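Long-range contacts in Non-reducing end beta-L-arabinofuranosidase (Bacteroides thetaiotaomicron, PDB 5MQO), which probably hydrolyses glycosidic bonds in complex plant pectin as a family GH127 glycoside hydrolase of a gut bacterium: residues A[22-30]-A[199-207]; A[35-46]-A[469-477]. One frame throughout, in Å; residues are numbered along the deposited sequence.

Contact 1 (A[22-30]-A[199-207])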
loop_
_atom_site.group_PDB
_atom_site.type_symbol
_atom_site.label_atom_id
_atom_site.label_comp_id
_atom_site.label_asym_id
_atom_site.label_seq_id
_atom_site.Cartn_x
_atom_site.Cartn_y
_atom_site.Cartn_z
ATOM N N SER A 22 -5.779 20.447 8.458
ATOM C CA SER A 22 -6.069 21.438 7.385
ATOM C C SER A 22 -5.687 20.923 6.005
ATOM O O SER A 22 -6.365 21.271 5.029
ATOM C CB SER A 22 -5.344 22.761 7.654
ATOM N N ASN A 23 -4.641 20.087 5.914
ATOM C CA ASN A 23 -3.818 20.056 4.693
ATOM C C ASN A 23 -3.188 18.709 4.197
ATOM O O ASN A 23 -2.317 18.709 3.294
ATOM C CB ASN A 23 -2.692 21.075 4.931
ATOM C CG ASN A 23 -2.055 21.542 3.653
ATOM O OD1 ASN A 23 -2.748 21.764 2.656
ATOM N ND2 ASN A 23 -0.728 21.670 3.663
ATOM N N GLY A 24 -3.604 17.583 4.766
ATOM C CA GLY A 24 -3.013 16.279 4.411
ATOM C C GLY A 24 -3.352 15.744 3.016
ATOM O O GLY A 24 -4.298 16.212 2.388
ATOM N N LEU A 25 -2.553 14.786 2.530
ATOM C CA LEU A 25 -2.874 13.967 1.338
ATOM C C LEU A 25 -4.308 13.483 1.369
ATOM O O LEU A 25 -4.998 13.518 0.336
ATOM C CB LEU A 25 -1.956 12.740 1.255
ATOM C CG LEU A 25 -2.050 11.747 0.087
ATOM C CD1 LEU A 25 -1.855 12.459 -1.247
ATOM C CD2 LEU A 25 -0.992 10.669 0.265
ATOM N N THR A 26 -4.744 13.012 2.539
ATOM C CA THR A 26 -6.174 12.917 2.844
ATOM C C THR A 26 -6.553 13.553 4.180
ATOM O O THR A 26 -6.024 13.219 5.240
ATOM C CB THR A 26 -6.732 11.473 2.751
ATOM O OG1 THR A 26 -5.841 10.556 3.382
ATOM C CG2 THR A 26 -6.877 11.088 1.287
ATOM N N ASP A 27 -7.559 14.407 4.102
ATOM C CA ASP A 27 -7.893 15.287 5.160
ATOM C C ASP A 27 -9.206 14.936 5.854
ATOM O O ASP A 27 -10.246 15.512 5.538
ATOM C CB ASP A 27 -7.967 16.666 4.550
ATOM C CG ASP A 27 -8.144 17.725 5.563
ATOM O OD1 ASP A 27 -7.861 17.458 6.749
ATOM O OD2 ASP A 27 -8.560 18.828 5.150
ATOM N N MET A 28 -9.142 14.040 6.841
ATOM C CA MET A 28 -10.283 13.739 7.724
ATOM C C MET A 28 -10.376 14.711 8.935
ATOM O O MET A 28 -11.044 14.444 9.927
ATOM C CB MET A 28 -10.212 12.276 8.187
ATOM C CG MET A 28 -10.295 11.311 7.023
ATOM S SD MET A 28 -10.395 9.531 7.289
ATOM C CE MET A 28 -11.511 9.467 8.649
ATOM N N SER A 29 -9.741 15.871 8.830
ATOM C CA SER A 29 -9.640 16.795 9.945
ATOM C C SER A 29 -10.988 17.386 10.395
ATOM O O SER A 29 -11.146 17.673 11.562
ATOM C CB SER A 29 -8.657 17.898 9.582
ATOM O OG SER A 29 -9.162 18.654 8.493
ATOM N N GLN A 30 -11.942 17.535 9.469
ATOM C CA GLN A 30 -13.332 17.961 9.765
ATOM C C GLN A 30 -14.332 16.808 9.790
ATOM O O GLN A 30 -15.527 17.044 9.932
ATOM C CB GLN A 30 -13.857 18.944 8.700
ATOM C CG GLN A 30 -12.928 20.079 8.313
ATOM C CD GLN A 30 -12.814 21.130 9.399
ATOM O OE1 GLN A 30 -13.780 21.831 9.680
ATOM N NE2 GLN A 30 -11.630 21.246 10.020
ATOM N N MET A 199 -8.163 14.282 -7.919
ATOM C CA MET A 199 -7.125 14.103 -6.928
ATOM C C MET A 199 -5.875 14.901 -7.264
ATOM O O MET A 199 -5.207 15.401 -6.353
ATOM C CB MET A 199 -6.802 12.615 -6.692
ATOM C CG MET A 199 -7.537 12.006 -5.501
ATOM S SD MET A 199 -7.222 12.891 -3.952
ATOM C CE MET A 199 -7.101 11.480 -2.848
ATOM N N ALA A 200 -5.583 15.054 -8.555
ATOM C CA ALA A 200 -4.416 15.838 -8.977
ATOM C C ALA A 200 -4.549 17.294 -8.544
ATOM O O ALA A 200 -3.581 17.925 -8.100
ATOM C CB ALA A 200 -4.204 15.747 -10.485
ATOM N N GLY A 201 -5.757 17.806 -8.661
ATOM C CA GLY A 201 -6.029 19.180 -8.334
ATOM C C GLY A 201 -6.021 19.442 -6.850
ATOM O O GLY A 201 -5.516 20.490 -6.420
ATOM N N ILE A 202 -6.587 18.507 -6.070
ATOM C CA ILE A 202 -6.616 18.635 -4.604
ATOM C C ILE A 202 -5.168 18.647 -4.077
ATOM O O ILE A 202 -4.762 19.537 -3.330
ATOM C CB ILE A 202 -7.373 17.467 -3.946
ATOM C CG1 ILE A 202 -8.850 17.508 -4.280
ATOM C CG2 ILE A 202 -7.217 17.454 -2.416
ATOM C CD1 ILE A 202 -9.457 16.120 -4.186
ATOM N N VAL A 203 -4.410 17.638 -4.493
ATOM C CA VAL A 203 -3.023 17.476 -4.094
ATOM C C VAL A 203 -2.181 18.684 -4.524
ATOM O O VAL A 203 -1.330 19.150 -3.763
ATOM C CB VAL A 203 -2.445 16.169 -4.668
ATOM C CG1 VAL A 203 -0.942 16.075 -4.442
ATOM C CG2 VAL A 203 -3.150 14.964 -4.046
ATOM N N HIS A 204 -2.423 19.187 -5.729
ATOM C CA HIS A 204 -1.698 20.351 -6.173
ATOM C C HIS A 204 -2.004 21.570 -5.294
ATOM O O HIS A 204 -1.092 22.288 -4.897
ATOM C CB HIS A 204 -2.004 20.678 -7.627
ATOM C CG HIS A 204 -1.317 21.913 -8.100
ATOM N ND1 HIS A 204 -1.942 23.142 -8.139
ATOM C CD2 HIS A 204 -0.041 22.119 -8.490
ATOM C CE1 HIS A 204 -1.081 24.050 -8.561
ATOM N NE2 HIS A 204 0.079 23.456 -8.784
ATOM N N HIS A 205 -3.286 21.781 -5.005
ATOM C CA HIS A 205 -3.752 22.869 -4.123
ATOM C C HIS A 205 -3.087 22.830 -2.762
ATOM O O HIS A 205 -2.605 23.830 -2.262
ATOM C CB HIS A 205 -5.259 22.768 -3.931
ATOM C CG HIS A 205 -5.843 23.845 -3.070
ATOM N ND1 HIS A 205 -5.567 25.184 -3.258
ATOM C CD2 HIS A 205 -6.729 23.784 -2.046
ATOM C CE1 HIS A 205 -6.241 25.899 -2.374
ATOM N NE2 HIS A 205 -6.955 25.077 -1.629
ATOM N N ARG A 206 -3.059 21.645 -2.182
ATOM C CA ARG A 206 -2.516 21.429 -0.860
ATOM C C ARG A 206 -1.004 21.653 -0.777
ATOM O O ARG A 206 -0.508 22.049 0.269
ATOM C CB ARG A 206 -2.922 20.028 -0.387
ATOM C CG ARG A 206 -4.435 19.947 -0.134
ATOM C CD ARG A 206 -4.889 18.620 0.457
ATOM N NE ARG A 206 -6.334 18.615 0.712
ATOM C CZ ARG A 206 -7.100 17.530 0.853
ATOM N NH1 ARG A 206 -6.596 16.303 0.763
ATOM N NH2 ARG A 206 -8.396 17.669 1.070
ATOM N N ALA A 207 -0.291 21.424 -1.882
ATOM C CA ALA A 207 1.162 21.519 -1.939
ATOM C C ALA A 207 1.679 22.905 -2.271
ATOM O O ALA A 207 2.696 23.304 -1.712
ATOM C CB ALA A 207 1.703 20.533 -2.960
#

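Contact 2 (A[35-46]-A[469-477])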
loop_
_atom_site.group_PDB
_atom_site.type_symbol
_atom_site.label_atom_id
_atom_site.label_comp_id
_atom_site.label_asym_id
_atom_site.label_seq_id
_atom_site.Cartn_x
_atom_site.Cartn_y
_atom_site.Cartn_z
ATOM N N LYS A 35 -11.277 9.719 13.892
ATOM C CA LYS A 35 -10.566 9.814 15.165
ATOM C C LYS A 35 -9.166 10.388 15.031
ATOM O O LYS A 35 -8.637 10.981 15.977
ATOM C CB LYS A 35 -10.508 8.435 15.814
ATOM C CG LYS A 35 -11.882 7.782 15.841
ATOM C CD LYS A 35 -12.139 6.921 17.066
ATOM C CE LYS A 35 -13.564 7.156 17.565
ATOM N NZ LYS A 35 -13.749 6.477 18.868
ATOM N N MET A 36 -8.564 10.168 13.869
ATOM C CA MET A 36 -7.289 10.747 13.501
ATOM C C MET A 36 -7.367 11.364 12.123
ATOM O O MET A 36 -8.237 11.014 11.331
ATOM C CB MET A 36 -6.240 9.671 13.410
ATOM C CG MET A 36 -6.066 8.834 14.643
ATOM S SD MET A 36 -5.018 7.476 14.140
ATOM C CE MET A 36 -4.677 6.697 15.713
ATOM N N ALA A 37 -6.432 12.260 11.847
ATOM C CA ALA A 37 -6.284 12.866 10.541
ATOM C C ALA A 37 -4.800 12.905 10.140
ATOM O O ALA A 37 -3.917 12.686 10.982
ATOM C CB ALA A 37 -6.889 14.246 10.562
ATOM N N ASN A 38 -4.541 13.104 8.844
ATOM C CA ASN A 38 -3.166 13.200 8.336
ATOM C C ASN A 38 -2.433 14.448 8.869
ATOM O O ASN A 38 -3.039 15.450 9.274
ATOM C CB ASN A 38 -3.125 13.266 6.790
ATOM C CG ASN A 38 -3.225 11.889 6.092
ATOM O OD1 ASN A 38 -4.000 11.013 6.467
ATOM N ND2 ASN A 38 -2.459 11.729 5.035
ATOM N N THR A 39 -1.108 14.348 8.847
ATOM C CA THR A 39 -0.222 15.490 8.837
ATOM C C THR A 39 -0.341 16.125 7.457
ATOM O O THR A 39 -0.693 15.456 6.481
ATOM C CB THR A 39 1.263 15.105 9.026
ATOM O OG1 THR A 39 1.789 14.505 7.827
ATOM C CG2 THR A 39 1.453 14.184 10.184
ATOM N N GLY A 40 -0.005 17.408 7.382
ATOM C CA GLY A 40 -0.028 18.164 6.136
ATOM C C GLY A 40 0.893 17.531 5.129
ATOM O O GLY A 40 1.854 16.865 5.479
ATOM N N ILE A 41 0.571 17.721 3.860
ATOM C CA ILE A 41 1.299 17.091 2.755
ATOM C C ILE A 41 2.762 17.541 2.707
ATOM O O ILE A 41 3.610 16.805 2.211
ATOM C CB ILE A 41 0.536 17.315 1.410
ATOM C CG1 ILE A 41 1.052 16.384 0.323
ATOM C CG2 ILE A 41 0.599 18.759 0.939
ATOM C CD1 ILE A 41 0.115 16.285 -0.858
ATOM N N ASP A 42 3.031 18.724 3.271
ATOM C CA ASP A 42 4.374 19.348 3.361
ATOM C C ASP A 42 5.159 19.160 4.690
ATOM O O ASP A 42 6.356 19.537 4.787
ATOM C CB ASP A 42 4.275 20.861 3.033
ATOM C CG ASP A 42 3.325 21.663 3.990
ATOM O OD1 ASP A 42 2.499 21.114 4.753
ATOM O OD2 ASP A 42 3.401 22.900 3.942
ATOM N N ALA A 43 4.515 18.547 5.683
ATOM C CA ALA A 43 5.051 18.465 7.051
ATOM C C ALA A 43 6.150 17.441 7.308
ATOM O O ALA A 43 6.956 17.651 8.201
ATOM C CB ALA A 43 3.916 18.208 8.023
ATOM N N VAL A 44 6.174 16.334 6.568
ATOM C CA VAL A 44 7.118 15.252 6.836
ATOM C C VAL A 44 8.066 15.138 5.646
ATOM O O VAL A 44 7.602 15.043 4.517
ATOM C CB VAL A 44 6.379 13.912 7.100
ATOM C CG1 VAL A 44 7.353 12.780 7.410
ATOM C CG2 VAL A 44 5.390 14.057 8.259
ATOM N N HIS A 45 9.383 15.211 5.887
ATOM C CA HIS A 45 10.409 14.846 4.882
ATOM C C HIS A 45 11.197 13.627 5.380
ATOM O O HIS A 45 11.698 13.646 6.497
ATOM C CB HIS A 45 11.481 15.934 4.646
ATOM C CG HIS A 45 10.971 17.333 4.494
ATOM N ND1 HIS A 45 9.691 17.644 4.088
ATOM C CD2 HIS A 45 11.616 18.514 4.630
ATOM C CE1 HIS A 45 9.556 18.959 4.026
ATOM N NE2 HIS A 45 10.713 19.507 4.341
ATOM N N TRP A 46 11.343 12.604 4.538
ATOM C CA TRP A 46 12.363 11.576 4.759
ATOM C C TRP A 46 13.739 12.255 4.715
ATOM O O TRP A 46 13.958 13.161 3.898
ATOM C CB TRP A 46 12.364 10.470 3.676
ATOM C CG TRP A 46 11.116 9.709 3.522
ATOM C CD1 TRP A 46 10.382 9.556 2.370
ATOM C CD2 TRP A 46 10.415 8.988 4.544
ATOM N NE1 TRP A 46 9.274 8.775 2.617
ATOM C CE2 TRP A 46 9.270 8.411 3.938
ATOM C CE3 TRP A 46 10.644 8.770 5.905
ATOM C CZ2 TRP A 46 8.365 7.635 4.643
ATOM C CZ3 TRP A 46 9.735 8.000 6.618
ATOM C CH2 TRP A 46 8.607 7.434 5.978
ATOM N N ALA A 469 4.871 8.185 0.265
ATOM C CA ALA A 469 5.089 7.362 1.473
ATOM C C ALA A 469 5.172 8.189 2.749
ATOM O O ALA A 469 4.540 7.858 3.731
ATOM C CB ALA A 469 6.346 6.545 1.318
ATOM N N GLN A 470 5.941 9.277 2.724
ATOM C CA GLN A 470 6.075 10.198 3.895
ATOM C C GLN A 470 4.770 10.664 4.518
ATOM O O GLN A 470 4.753 10.957 5.717
ATOM C CB GLN A 470 6.939 11.433 3.601
ATOM C CG GLN A 470 6.413 12.362 2.506
ATOM C CD GLN A 470 6.737 11.867 1.122
ATOM O OE1 GLN A 470 7.483 10.888 0.962
ATOM N NE2 GLN A 470 6.173 12.514 0.111
ATOM N N ASN A 471 3.702 10.726 3.711
ATOM C CA ASN A 471 2.376 11.121 4.174
ATOM C C ASN A 471 1.672 10.057 4.976
ATOM O O ASN A 471 0.552 10.302 5.412
ATOM C CB ASN A 471 1.487 11.498 3.004
ATOM C CG ASN A 471 1.877 12.803 2.394
ATOM O OD1 ASN A 471 1.465 13.870 2.875
ATOM N ND2 ASN A 471 2.662 12.747 1.338
ATOM N N TYR A 472 2.316 8.897 5.166
ATOM C CA TYR A 472 1.830 7.809 6.024
ATOM C C TYR A 472 2.618 7.617 7.368
ATOM O O TYR A 472 2.315 6.712 8.162
ATOM C CB TYR A 472 1.828 6.505 5.180
ATOM C CG TYR A 472 0.881 6.605 3.987
ATOM C CD1 TYR A 472 -0.463 6.301 4.140
ATOM C CD2 TYR A 472 1.314 7.086 2.745
ATOM C CE1 TYR A 472 -1.352 6.462 3.097
ATOM C CE2 TYR A 472 0.424 7.248 1.683
ATOM C CZ TYR A 472 -0.913 6.925 1.859
ATOM O OH TYR A 472 -1.825 7.029 0.831
ATOM N N ALA A 473 3.596 8.479 7.651
ATOM C CA ALA A 473 4.489 8.247 8.793
ATOM C C ALA A 473 3.806 8.545 10.102
ATOM O O ALA A 473 4.002 7.804 11.040
ATOM C CB ALA A 473 5.756 9.060 8.666
ATOM N N TYR A 474 2.982 9.598 10.152
ATOM C CA TYR A 474 2.307 10.009 11.390
ATOM C C TYR A 474 0.815 10.276 11.163
ATOM O O TYR A 474 0.377 10.517 10.038
ATOM C CB TYR A 474 2.918 11.312 11.954
ATOM C CG TYR A 474 4.419 11.341 12.227
ATOM C CD1 TYR A 474 4.950 10.923 13.462
ATOM C CD2 TYR A 474 5.313 11.850 11.278
ATOM C CE1 TYR A 474 6.330 10.961 13.717
ATOM C CE2 TYR A 474 6.681 11.895 11.530
ATOM C CZ TYR A 474 7.182 11.448 12.747
ATOM O OH TYR A 474 8.526 11.489 12.977
ATOM N N THR A 475 0.032 10.252 12.232
ATOM C CA THR A 475 -1.259 10.925 12.229
ATOM C C THR A 475 -1.381 11.785 13.463
ATOM O O THR A 475 -0.602 11.653 14.410
ATOM C CB THR A 475 -2.408 9.917 12.252
ATOM O OG1 THR A 475 -2.167 8.986 13.311
ATOM C CG2 THR A 475 -2.533 9.169 10.899
ATOM N N LEU A 476 -2.397 12.630 13.473
ATOM C CA LEU A 476 -2.695 13.482 14.636
ATOM C C LEU A 476 -4.081 13.185 15.187
ATOM O O LEU A 476 -4.916 12.570 14.510
ATOM C CB LEU A 476 -2.646 14.959 14.247
ATOM C CG LEU A 476 -1.521 15.422 13.314
ATOM C CD1 LEU A 476 -1.834 16.799 12.748
ATOM C CD2 LEU A 476 -0.175 15.414 14.041
ATOM N N SER A 477 -4.298 13.644 16.419
ATOM C CA SER A 477 -5.637 13.753 17.015
ATOM C C SER A 477 -5.552 14.838 18.071
ATOM O O SER A 477 -4.487 15.403 18.267
ATOM C CB SER A 477 -6.113 12.411 17.589
ATOM O OG SER A 477 -5.457 12.042 18.777
#

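Contact 1 (A[22-30]-A[199-207])
R206 reaches from its helix into the bend of 22-30 and meets two backbone carbonyls with NH1. The bond from R206 NH1 to G24 O is short, 2.8 Å, but weak, because the N-H points well aside of the oxygen (115°). L25 O lies at the edge of the guanidinium, in its plane, 3.2 Å from R206 NH1. The main charged partner of NH1 is E250, which forms a salt bridge with it and also accepts a hydrogen bond from D27 N, so one carboxylate holds both the arginine and the loop. The carboxylate of D27 does not bond the arginine: with CG anti to the backbone N (chi1 -173°), its OD1 takes the backbone N-H of S29 in an Asx turn, and D27 OD2 stays 4.2 Å from R206 NH2, well out of the guanidinium plane, where only a general charge attraction is likely. The backbone of 22-30 places D27 CB over one guanidinium face, 3.6 Å from R206 NH2. I202 CG2 covers the opposite face, over its centre, so the flat group is sandwiched between two aliphatic carbons. Farther along, L25 and V203 lie side by side, L25 CD1 4.0 Å from V203 CG2, and the bent chain of M199 brings its CE to T26 CG2 at 4.2 Å. The contact thus seats an irregular N-terminal segment on helix 192-208. Helix 243-255 supplies E250, helix 382-399 packs against T26 through W393 and R394, and helix 102-117 borders M199 and V203.

Contact 2 (A[35-46]-A[469-477])
A37 and L476 form an antiparallel hydrogen-bonded pair, joining the short edge strand 37-38 to strand 474-477 in a mixed beta-sheet. A37 N gives to L476 O at 3.1 Å, and L476 N returns a nearly straight bond (172°) to A37 O at 2.9 Å. Beside this pair, the extended chain of M36 crosses T475 with M36 SD 3.3 Å from T475 OG1, a hydroxyl bonded to N484. The chain of 35-46 then passes through a type I turn from G40 to A43 and continues past the 3-10 segment 469-472. Here V44 spreads its two methyls: CG1, anti to the backbone N (chi1 -179°), lies against A473 CB, while CG2 meets the edge of the Y474 ring, 3.7 Å from Y474 CD2. W46 lays its indole on the 3-10 segment. Q470 CB makes a CH-pi contact over the face of the five-membered ring, 3.9 Å from its centroid, A469 CB sits at the ring edge, and A473 CB approaches W46 CH2. With an alanine in place of this indole, Q470 CB would probably lose the ring face it lies over and A469 CB its neighbour at the ring edge, opening a gap beside the 3-10 segment. Second-shell bonds position these groups: Y474 OH pairs with N489, Q470 NE2 with C467 O, and, on the strand beside A37, N38 OD1 with W393 NE1, while W46 also stacks on W51. N471 bonds through ND2 to Q468 O, and its other amide atom, OD1, is set against the turn, 3.2 Å from I41 CA.

Overall arrangement
Contacts 1 and 2 adjoin, their centres about 11 Å apart and on the same side of the chain's centre. Along the chain their segments alternate: 22-30, 35-46, 199-207, 469-477. The N-terminal segments therefore link helix 192-208 to strand 474-477 and the 3-10 segment before it. The two contacts touch where N23 O probably accepts a hydrogen bond from I41 N, and where I41 CG2 packs on R206 O. Helix 382-399 borders both contacts. Strands 37-38 and 44-46 are outermost in two different sheets, so the N-terminus links helical and beta parts of the enzyme.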